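Local atomic coordinates of putative Type I topoisomerase (Deinococcus radiodurans, PDB entry 2F4Q), a protein that probably relaxes supercoiled DNA without ATP, as a type IB topoisomerase that breaks one strand, lets DNA pass and reseals the break. Residues A[6-11]-A[62-67]; A[133-138]-A[179-184]; A[111-116]-A[124-129]. All blocks are in the same frame, centred on the assembly; numbering follows the deposited sequence. Where two conformers were deposited one is given.

Interaction 1 (A[6-11]-A[62-67])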
loop_
_atom_site.group_PDB
_atom_site.type_symbol
_atom_site.label_atom_id
_atom_site.label_comp_id
_atom_site.label_asym_id
_atom_site.label_seq_id
_atom_site.Cartn_x
_atom_site.Cartn_y
_atom_site.Cartn_z
ATOM N N GLU A 6 -4.970 -9.575 -14.964
ATOM C CA GLU A 6 -5.494 -10.925 -15.191
ATOM C C GLU A 6 -6.648 -11.242 -14.243
ATOM O O GLU A 6 -7.639 -11.856 -14.642
ATOM C CB GLU A 6 -4.388 -11.972 -15.033
ATOM C CG GLU A 6 -3.399 -12.032 -16.189
ATOM C CD GLU A 6 -2.224 -12.959 -15.912
ATOM O OE1 GLU A 6 -1.958 -13.260 -14.728
ATOM O OE2 GLU A 6 -1.562 -13.384 -16.882
ATOM N N LEU A 7 -6.506 -10.822 -12.987
ATOM C CA LEU A 7 -7.548 -10.987 -11.977
ATOM C C LEU A 7 -8.796 -10.176 -12.335
ATOM O O LEU A 7 -9.922 -10.651 -12.165
ATOM C CB LEU A 7 -7.016 -10.580 -10.597
ATOM C CG LEU A 7 -7.837 -10.906 -9.345
ATOM C CD1 LEU A 7 -7.890 -12.408 -9.089
ATOM C CD2 LEU A 7 -7.255 -10.184 -8.137
ATOM N N LEU A 8 -8.587 -8.961 -12.842
ATOM C CA LEU A 8 -9.683 -8.079 -13.248
ATOM C C LEU A 8 -10.276 -8.445 -14.613
ATOM O O LEU A 8 -11.412 -8.079 -14.911
ATOM C CB LEU A 8 -9.236 -6.609 -13.238
ATOM C CG LEU A 8 -8.681 -5.998 -11.943
ATOM C CD1 LEU A 8 -8.216 -4.566 -12.175
ATOM C CD2 LEU A 8 -9.676 -6.060 -10.782
ATOM N N ALA A 9 -9.511 -9.171 -15.430
ATOM C CA ALA A 9 -9.956 -9.584 -16.770
ATOM C C ALA A 9 -11.133 -10.561 -16.736
ATOM O O ALA A 9 -11.910 -10.645 -17.690
ATOM C CB ALA A 9 -8.797 -10.179 -17.562
ATOM N N GLU A 10 -11.254 -11.295 -15.631
ATOM C CA GLU A 10 -12.356 -12.233 -15.419
ATOM C C GLU A 10 -13.615 -11.514 -14.922
ATOM O O GLU A 10 -14.665 -12.137 -14.737
ATOM C CB GLU A 10 -11.937 -13.315 -14.417
ATOM C CG GLU A 10 -10.772 -14.187 -14.881
ATOM C CD GLU A 10 -9.985 -14.799 -13.731
ATOM O OE1 GLU A 10 -9.233 -15.765 -13.983
ATOM O OE2 GLU A 10 -10.106 -14.321 -12.580
ATOM N N GLU A 11 -13.497 -10.203 -14.725
ATOM C CA GLU A 11 -14.558 -9.377 -14.154
ATOM C C GLU A 11 -14.972 -8.241 -15.099
ATOM O O GLU A 11 -16.156 -7.919 -15.213
ATOM C CB GLU A 11 -14.087 -8.806 -12.810
ATOM C CG GLU A 11 -15.082 -7.895 -12.095
ATOM C CD GLU A 11 -14.418 -6.970 -11.083
ATOM O OE1 GLU A 11 -13.219 -7.160 -10.777
ATOM O OE2 GLU A 11 -15.099 -6.044 -10.593
ATOM N N ASN A 62 -15.003 1.632 -9.389
ATOM C CA ASN A 62 -13.623 1.145 -9.512
ATOM C C ASN A 62 -12.608 2.255 -9.788
ATOM O O ASN A 62 -12.838 3.117 -10.638
ATOM C CB ASN A 62 -13.528 0.064 -10.598
ATOM C CG ASN A 62 -14.183 -1.250 -10.187
ATOM O OD1 ASN A 62 -14.535 -1.454 -9.024
ATOM N ND2 ASN A 62 -14.344 -2.152 -11.151
ATOM N N GLU A 63 -11.491 2.228 -9.062
ATOM C CA GLU A 63 -10.420 3.219 -9.221
ATOM C C GLU A 63 -9.742 3.078 -10.574
ATOM O O GLU A 63 -9.384 4.072 -11.206
ATOM C CB GLU A 63 -9.365 3.079 -8.115
ATOM C CG GLU A 63 -9.852 3.457 -6.726
ATOM C CD GLU A 63 -10.702 2.386 -6.084
ATOM O OE1 GLU A 63 -10.415 1.190 -6.303
ATOM O OE2 GLU A 63 -11.652 2.739 -5.353
ATOM N N LEU A 64 -9.551 1.829 -10.994
ATOM C CA LEU A 64 -9.040 1.517 -12.318
ATOM C C LEU A 64 -10.230 1.299 -13.247
ATOM O O LEU A 64 -10.903 0.267 -13.176
ATOM C CB LEU A 64 -8.137 0.278 -12.269
ATOM C CG LEU A 64 -7.411 -0.119 -13.555
ATOM C CD1 LEU A 64 -6.635 1.060 -14.112
ATOM C CD2 LEU A 64 -6.498 -1.317 -13.317
ATOM N N GLN A 65 -10.484 2.282 -14.107
ATOM C CA GLN A 65 -11.672 2.285 -14.963
ATOM C C GLN A 65 -11.460 1.574 -16.291
ATOM O O GLN A 65 -12.387 0.971 -16.836
ATOM C CB GLN A 65 -12.151 3.717 -15.206
ATOM C CG GLN A 65 -12.937 4.301 -14.048
ATOM C CD GLN A 65 -14.294 3.637 -13.869
ATOM O OE1 GLN A 65 -15.090 3.553 -14.807
ATOM N NE2 GLN A 65 -14.562 3.162 -12.660
ATOM N N ALA A 66 -10.239 1.663 -16.809
ATOM C CA ALA A 66 -9.866 0.991 -18.042
ATOM C C ALA A 66 -8.390 0.623 -18.036
ATOM O O ALA A 66 -7.563 1.335 -17.460
ATOM C CB ALA A 66 -10.189 1.867 -19.245
ATOM N N PHE A 67 -8.078 -0.506 -18.664
ATOM C CA PHE A 67 -6.701 -0.872 -18.974
ATOM C C PHE A 67 -6.618 -1.575 -20.327
ATOM O O PHE A 67 -7.590 -2.178 -20.790
ATOM C CB PHE A 67 -6.055 -1.710 -17.857
ATOM C CG PHE A 67 -6.732 -3.031 -17.597
ATOM C CD1 PHE A 67 -6.366 -4.169 -18.309
ATOM C CD2 PHE A 67 -7.711 -3.144 -16.611
ATOM C CE1 PHE A 67 -6.981 -5.394 -18.060
ATOM C CE2 PHE A 67 -8.332 -4.366 -16.360
ATOM C CZ PHE A 67 -7.961 -5.490 -17.077
#
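Leu8, near the end of helix 4-9, packs against two apolar side chains of strand 64-69, Phe67 and Leu64. Its CB lies 3.9 Å from Phe67 CE2, approaching the ring obliquely, while the methyl CD1 reaches beyond it to within 3.8 Å of Leu64 CD2. A branched leucine suits this place because its stem can serve the aromatic ring and its tip the second leucine. With CG anti to the carbonyl carbon (chi1 -57°) and an extended second torsion, the side chain carries that methyl away from the helix toward the strand. Phe67 has CG between its backbone N and carbonyl carbon (chi1 62°), which swings the ring toward the helix; the backbone N of Ala9 then sits at the ring's edge, near its plane, 4.3 Å from Phe67 CZ.

Leu64 and Phe67 can serve one surface although three positions apart, because Gln65 and Ala66 both face Arg78 in a classic beta bulge. Gln65 NE2 reaches back to the loop before the strand, donating a nearly straight bond of 2.7 Å to a lone pair of Asn62 O, and it also bonds Asp59 O.

Strand 64-69 runs antiparallel between strands 54-56 and 75-79. Tyr55 of the first meets the Phe67 ring at about 25° between planes, Tyr77 and Tyr79 of the second touch Leu64, and helix 4-9 also lays Arg4 on Leu64 and Thr5 on Phe67.

Interaction 2 (A[133-138]-A[179-184])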
loop_
_atom_site.group_PDB
_atom_site.type_symbol
_atom_site.label_atom_id
_atom_site.label_comp_id
_atom_site.label_asym_id
_atom_site.label_seq_id
_atom_site.Cartn_x
_atom_site.Cartn_y
_atom_site.Cartn_z
ATOM N N VAL A 133 4.001 -3.404 5.067
ATOM C CA VAL A 133 4.072 -3.863 6.460
ATOM C C VAL A 133 4.936 -2.967 7.365
ATOM O O VAL A 133 4.689 -2.891 8.573
ATOM C CB VAL A 133 4.543 -5.344 6.519
ATOM C CG1 VAL A 133 4.860 -5.787 7.949
ATOM C CG2 VAL A 133 3.486 -6.248 5.901
ATOM N N ALA A 134 5.931 -2.293 6.793
ATOM C CA ALA A 134 6.877 -1.514 7.600
ATOM C C ALA A 134 6.880 -0.012 7.309
ATOM O O ALA A 134 7.559 0.736 7.996
ATOM C CB ALA A 134 8.296 -2.097 7.479
ATOM N N ARG A 135 6.114 0.421 6.305
ATOM C CA ARG A 135 5.865 1.857 6.060
ATOM C C ARG A 135 7.142 2.616 5.667
ATOM O O ARG A 135 7.287 3.803 5.959
ATOM C CB ARG A 135 5.195 2.510 7.285
ATOM C CG ARG A 135 3.868 1.827 7.697
ATOM C CD ARG A 135 3.413 2.223 9.104
ATOM N NE ARG A 135 4.359 1.783 10.138
ATOM C CZ ARG A 135 4.450 0.540 10.611
ATOM N NH1 ARG A 135 3.619 -0.410 10.198
ATOM N NH2 ARG A 135 5.363 0.253 11.540
ATOM N N PHE A 136 8.063 1.926 4.999
ATOM C CA PHE A 136 9.272 2.588 4.516
ATOM C C PHE A 136 8.970 3.609 3.444
ATOM O O PHE A 136 8.000 3.470 2.692
ATOM C CB PHE A 136 10.246 1.572 3.921
ATOM C CG PHE A 136 10.816 0.626 4.921
ATOM C CD1 PHE A 136 11.459 1.099 6.070
ATOM C CD2 PHE A 136 10.719 -0.742 4.724
ATOM C CE1 PHE A 136 11.996 0.219 6.993
ATOM C CE2 PHE A 136 11.259 -1.630 5.642
ATOM C CZ PHE A 136 11.901 -1.154 6.770
ATOM N N ARG A 137 9.816 4.633 3.373
ATOM C CA ARG A 137 9.888 5.475 2.184
ATOM C C ARG A 137 10.622 4.690 1.104
ATOM O O ARG A 137 11.419 3.797 1.409
ATOM C CB ARG A 137 10.675 6.749 2.470
ATOM C CG ARG A 137 9.996 7.754 3.394
ATOM C CD ARG A 137 10.860 9.018 3.444
ATOM N NE ARG A 137 10.224 10.144 4.132
ATOM C CZ ARG A 137 10.301 10.369 5.442
ATOM N NH1 ARG A 137 10.967 9.538 6.230
ATOM N NH2 ARG A 137 9.702 11.428 5.971
ATOM N N VAL A 138 10.360 5.033 -0.155
ATOM C CA VAL A 138 11.044 4.397 -1.285
ATOM C C VAL A 138 12.467 4.940 -1.407
ATOM O O VAL A 138 13.414 4.171 -1.597
ATOM C CB VAL A 138 10.265 4.597 -2.608
ATOM C CG1 VAL A 138 11.037 4.034 -3.803
ATOM C CG2 VAL A 138 8.906 3.939 -2.515
ATOM N N GLN A 179 15.366 4.966 11.406
ATOM C CA GLN A 179 14.351 4.012 11.008
ATOM C C GLN A 179 14.760 2.660 11.557
ATOM O O GLN A 179 15.805 2.132 11.197
ATOM C CB GLN A 179 14.184 3.973 9.490
ATOM C CG GLN A 179 13.577 5.231 8.861
ATOM C CD GLN A 179 12.075 5.343 9.100
ATOM O OE1 GLN A 179 11.634 5.857 10.129
ATOM N NE2 GLN A 179 11.287 4.849 8.153
ATOM N N HIS A 180 13.964 2.138 12.483
ATOM C CA HIS A 180 14.167 0.798 13.007
ATOM C C HIS A 180 12.841 0.059 12.859
ATOM O O HIS A 180 11.794 0.523 13.325
ATOM C CB HIS A 180 14.602 0.821 14.476
ATOM C CG HIS A 180 14.675 -0.538 15.111
ATOM N ND1 HIS A 180 13.563 -1.207 15.577
ATOM C CD2 HIS A 180 15.729 -1.353 15.352
ATOM C CE1 HIS A 180 13.930 -2.373 16.078
ATOM N NE2 HIS A 180 15.241 -2.482 15.961
ATOM N N LYS A 181 12.884 -1.061 12.150
ATOM C CA LYS A 181 11.683 -1.822 11.840
ATOM C C LYS A 181 12.035 -3.287 11.910
ATOM O O LYS A 181 13.053 -3.707 11.370
ATOM C CB LYS A 181 11.186 -1.501 10.430
ATOM C CG LYS A 181 11.062 -0.019 10.113
ATOM C CD LYS A 181 9.722 0.545 10.546
ATOM C CE LYS A 181 9.625 2.010 10.128
ATOM N NZ LYS A 181 8.218 2.454 9.999
ATOM N N ALA A 182 11.197 -4.067 12.581
ATOM C CA ALA A 182 11.404 -5.501 12.624
ATOM C C ALA A 182 10.112 -6.204 12.243
ATOM O O ALA A 182 9.027 -5.808 12.680
ATOM C CB ALA A 182 11.877 -5.932 13.995
ATOM N N THR A 183 10.231 -7.232 11.409
ATOM C CA THR A 183 9.078 -8.048 11.049
ATOM C C THR A 183 9.445 -9.526 11.128
ATOM O O THR A 183 10.600 -9.906 10.919
ATOM C CB THR A 183 8.492 -7.655 9.660
ATOM O OG1 THR A 183 7.398 -8.524 9.320
ATOM C CG2 THR A 183 9.543 -7.730 8.581
ATOM N N SER A 184 8.457 -10.347 11.464
ATOM C CA SER A 184 8.655 -11.782 11.534
ATOM C C SER A 184 7.813 -12.448 10.456
ATOM O O SER A 184 6.584 -12.395 10.491
ATOM C CB SER A 184 8.300 -12.312 12.925
ATOM O OG SER A 184 9.142 -11.741 13.911
HETATM O O HOH W 1 6.784 -4.090 10.816
HETATM O O HOH W 2 8.684 4.606 8.158
#
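This is a contact between a helix end and an edge strand, carried by one lysine that is polar at its ammonium and apolar along its methylenes: Lys181 joins the C-terminal end of helix 120-134 to strand 178-184, at the edge of a three-stranded antiparallel sheet. Its NZ donates a 2.7 Å hydrogen bond to Ala134 O, with a C=O...N angle of 159°. A carbonyl in the last turn of a helix lacks a following turn to bond it, and the long, charged lysine is well suited to supply a donor from the strand.

The lysine CG, anti to the carbonyl carbon, lies obliquely against the Phe136 ring, 3.3 Å from Phe136 CE1; the bend at the second torsion (chi2 -86°) then carries CD, CE and NZ toward Ala134 O. The methylenes thus give apolar cover while the ammonium goes on to polar partners. Ala134 CB sits over one face of the same ring, 3.5 Å above its plane and offset toward the rim, and Phe169 meets the ring edge-to-face.

Arg135 leaves the helix with positive phi (65°), and water 2 bridges the turn to the strand: it donates to Arg135 O at 2.7 Å and accepts from Lys181 NZ at 2.9 Å. The like-charged pair Arg135 NE and Lys181 NZ stands 3.9 Å apart, but Asp277 forms a salt bridge to each. With an alanine here instead of Lys181, Ala134 O would probably lose its donor, Asp277 one of its two cations, and a gap would open beside the Phe136 ring.

Arg137, which follows Phe136, lies near Lys174, Arg239 and Asn280, a grouping consistent with the basic active site of type IB topoisomerases, which the helix end and strand here would flank.

Interaction 3 (A[111-116]-A[124-129])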
loop_
_atom_site.group_PDB
_atom_site.type_symbol
_atom_site.label_atom_id
_atom_site.label_comp_id
_atom_site.label_asym_id
_atom_site.label_seq_id
_atom_site.Cartn_x
_atom_site.Cartn_y
_atom_site.Cartn_z
ATOM N N ALA A 111 1.593 -13.741 -6.417
ATOM C CA ALA A 111 1.854 -14.314 -7.737
ATOM C C ALA A 111 3.326 -14.132 -8.114
ATOM O O ALA A 111 3.965 -15.063 -8.603
ATOM C CB ALA A 111 0.942 -13.694 -8.788
ATOM N N ASP A 112 3.864 -12.942 -7.850
ATOM C CA ASP A 112 5.253 -12.637 -8.180
ATOM C C ASP A 112 6.254 -13.268 -7.221
ATOM O O ASP A 112 7.386 -13.570 -7.613
ATOM C CB ASP A 112 5.467 -11.124 -8.272
ATOM C CG ASP A 112 4.875 -10.530 -9.540
ATOM O OD1 ASP A 112 5.022 -11.155 -10.616
ATOM O OD2 ASP A 112 4.263 -9.447 -9.465
ATOM N N LEU A 113 5.831 -13.476 -5.976
ATOM C CA LEU A 113 6.698 -14.054 -4.950
ATOM C C LEU A 113 6.874 -15.569 -5.097
ATOM O O LEU A 113 7.828 -16.137 -4.564
ATOM C CB LEU A 113 6.199 -13.706 -3.544
ATOM C CG LEU A 113 6.538 -12.310 -2.997
ATOM C CD1 LEU A 113 5.737 -12.034 -1.753
ATOM C CD2 LEU A 113 8.028 -12.140 -2.706
ATOM N N ARG A 114 5.959 -16.213 -5.820
ATOM C CA ARG A 114 6.040 -17.662 -6.047
ATOM C C ARG A 114 7.054 -18.035 -7.127
ATOM O O ARG A 114 7.351 -19.217 -7.321
ATOM C CB ARG A 114 4.661 -18.249 -6.367
ATOM C CG ARG A 114 3.751 -18.346 -5.152
ATOM C CD ARG A 114 2.409 -18.976 -5.494
ATOM N NE ARG A 114 1.467 -18.834 -4.383
ATOM C CZ ARG A 114 0.146 -18.968 -4.482
ATOM N NH1 ARG A 114 -0.419 -19.249 -5.650
ATOM N NH2 ARG A 114 -0.616 -18.812 -3.404
ATOM N N ALA A 115 7.580 -17.027 -7.820
ATOM C CA ALA A 115 8.617 -17.220 -8.832
ATOM C C ALA A 115 9.897 -17.771 -8.206
ATOM O O ALA A 115 10.187 -17.522 -7.033
ATOM C CB ALA A 115 8.898 -15.913 -9.556
ATOM N N SER A 116 10.651 -18.529 -8.996
ATOM C CA SER A 116 11.878 -19.161 -8.528
ATOM C C SER A 116 13.054 -18.190 -8.578
ATOM O O SER A 116 13.166 -17.390 -9.509
ATOM C CB SER A 116 12.175 -20.403 -9.374
ATOM O OG SER A 116 13.399 -21.004 -8.995
HETATM N N MSE A 124 10.793 -6.941 -6.428
HETATM C CA MSE A 124 9.902 -5.783 -6.270
HETATM C C MSE A 124 8.660 -6.103 -5.444
HETATM O O MSE A 124 8.185 -5.254 -4.679
HETATM C CB MSE A 124 9.549 -5.170 -7.625
HETATM C CG MSE A 124 10.777 -4.603 -8.302
HETATM SE SE MSE A 124 10.416 -3.635 -9.917
HETATM C CE MSE A 124 9.553 -5.039 -10.897
ATOM N N ALA A 125 8.157 -7.331 -5.569
ATOM C CA ALA A 125 7.038 -7.792 -4.735
ATOM C C ALA A 125 7.443 -7.821 -3.259
ATOM O O ALA A 125 6.690 -7.376 -2.387
ATOM C CB ALA A 125 6.556 -9.159 -5.192
ATOM N N LEU A 126 8.645 -8.323 -2.995
ATOM C CA LEU A 126 9.219 -8.319 -1.644
ATOM C C LEU A 126 9.322 -6.899 -1.085
ATOM O O LEU A 126 8.931 -6.642 0.063
ATOM C CB LEU A 126 10.603 -8.973 -1.669
ATOM C CG LEU A 126 11.319 -9.228 -0.342
ATOM C CD1 LEU A 126 10.667 -10.385 0.392
ATOM C CD2 LEU A 126 12.782 -9.533 -0.603
HETATM N N MSE A 127 9.842 -5.991 -1.907
HETATM C CA MSE A 127 9.962 -4.579 -1.543
HETATM C C MSE A 127 8.600 -3.956 -1.271
HETATM O O MSE A 127 8.440 -3.216 -0.303
HETATM C CB MSE A 127 10.697 -3.800 -2.642
HETATM C CG MSE A 127 12.182 -4.135 -2.726
HETATM SE SE MSE A 127 13.023 -3.513 -4.370
HETATM C CE MSE A 127 13.678 -1.815 -3.734
ATOM N N THR A 128 7.622 -4.266 -2.125
ATOM C CA THR A 128 6.262 -3.744 -1.971
ATOM C C THR A 128 5.645 -4.206 -0.654
ATOM O O THR A 128 5.011 -3.420 0.072
ATOM C CB THR A 128 5.373 -4.148 -3.178
ATOM O OG1 THR A 128 5.918 -3.579 -4.375
ATOM C CG2 THR A 128 3.928 -3.673 -3.002
ATOM N N ARG A 129 5.841 -5.481 -0.340
ATOM C CA ARG A 129 5.381 -6.029 0.933
ATOM C C ARG A 129 5.987 -5.292 2.118
ATOM O O ARG A 129 5.299 -5.053 3.112
ATOM C CB ARG A 129 5.680 -7.523 1.016
ATOM C CG ARG A 129 4.838 -8.349 0.071
ATOM C CD ARG A 129 3.574 -8.853 0.744
ATOM N NE ARG A 129 2.808 -9.684 -0.173
ATOM C CZ ARG A 129 2.777 -11.013 -0.151
ATOM N NH1 ARG A 129 3.465 -11.698 0.763
ATOM N NH2 ARG A 129 2.050 -11.658 -1.046
#
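The guanidinium of Arg129 has the methyl CD1 of Leu113 over one face, 3.3 Å above its plane and offset toward the rim. The nearest of its atoms is NH1, 3.4 Å from Leu113 CD1, and CZ follows closely. The group's NE bonds Thr109 OG1, one turn earlier on helix 91-113, which helps set how the plane is turned and presents a flat surface to the leucine. An arginine fits here because it can give an N-H bond to the neighbouring helix and still offer a face to an apolar group. The chain bends at its second torsion (chi2 -93°), folding the guanidinium back toward helix 91-113.

The other flat group is the carboxylate of Asp112. OD1 forms a salt bridge to Arg121 NE and OD2 is hydrogen-bonded to Tyr225 OH, while its CB takes the apolar role, 3.8 Å from Ala125 CB.

Leu113 has the most surface buried by the contact. Besides the arginine, it places CG 3.8 Å from Ala125 CB, and its second methyl, CD2, comes within 3.9 Å of Leu126 N. The small side chain of Ala125 allows the backbones to come close: the CA atoms of Asp112 and Ala125 are 6.2 Å apart. On the second helix, Met124 O, of a selenomethionine, takes two bonds from opposite faces of its plane: the helical one from Thr128 N and one of 2.8 Å from Thr128 OG1, so the hydroxyl spends its proton within its own helix.

The contact joins the end of helix 91-113 to helix 120-134 across a short connection. Helix 219-230 flanks it, with Tyr225 touching Ala125 and Thr128, and helix 186-196 packs on Leu126 through Leu188, Asn191, Met192 and Leu195.

How the interactions relate
Interactions 2 and 3 share helix 120-134: interaction 3 packs the middle of that helix on the end of helix 91-113, and interaction 2 ties its last turn to strand 178-184. Their centres are about 16 Å apart, and both belong to the catalytic core. Interaction 1 packs helix 4-9 on the five-stranded sheet near the N terminus. Its centre is about 21 Å from that of interaction 3, with nearest atoms about 7 Å apart, and about 30 Å from that of interaction 2, on the opposite side of the chain's centre. Of the three, interaction 2 adjoins the probable active site, through Arg137 and its neighbours.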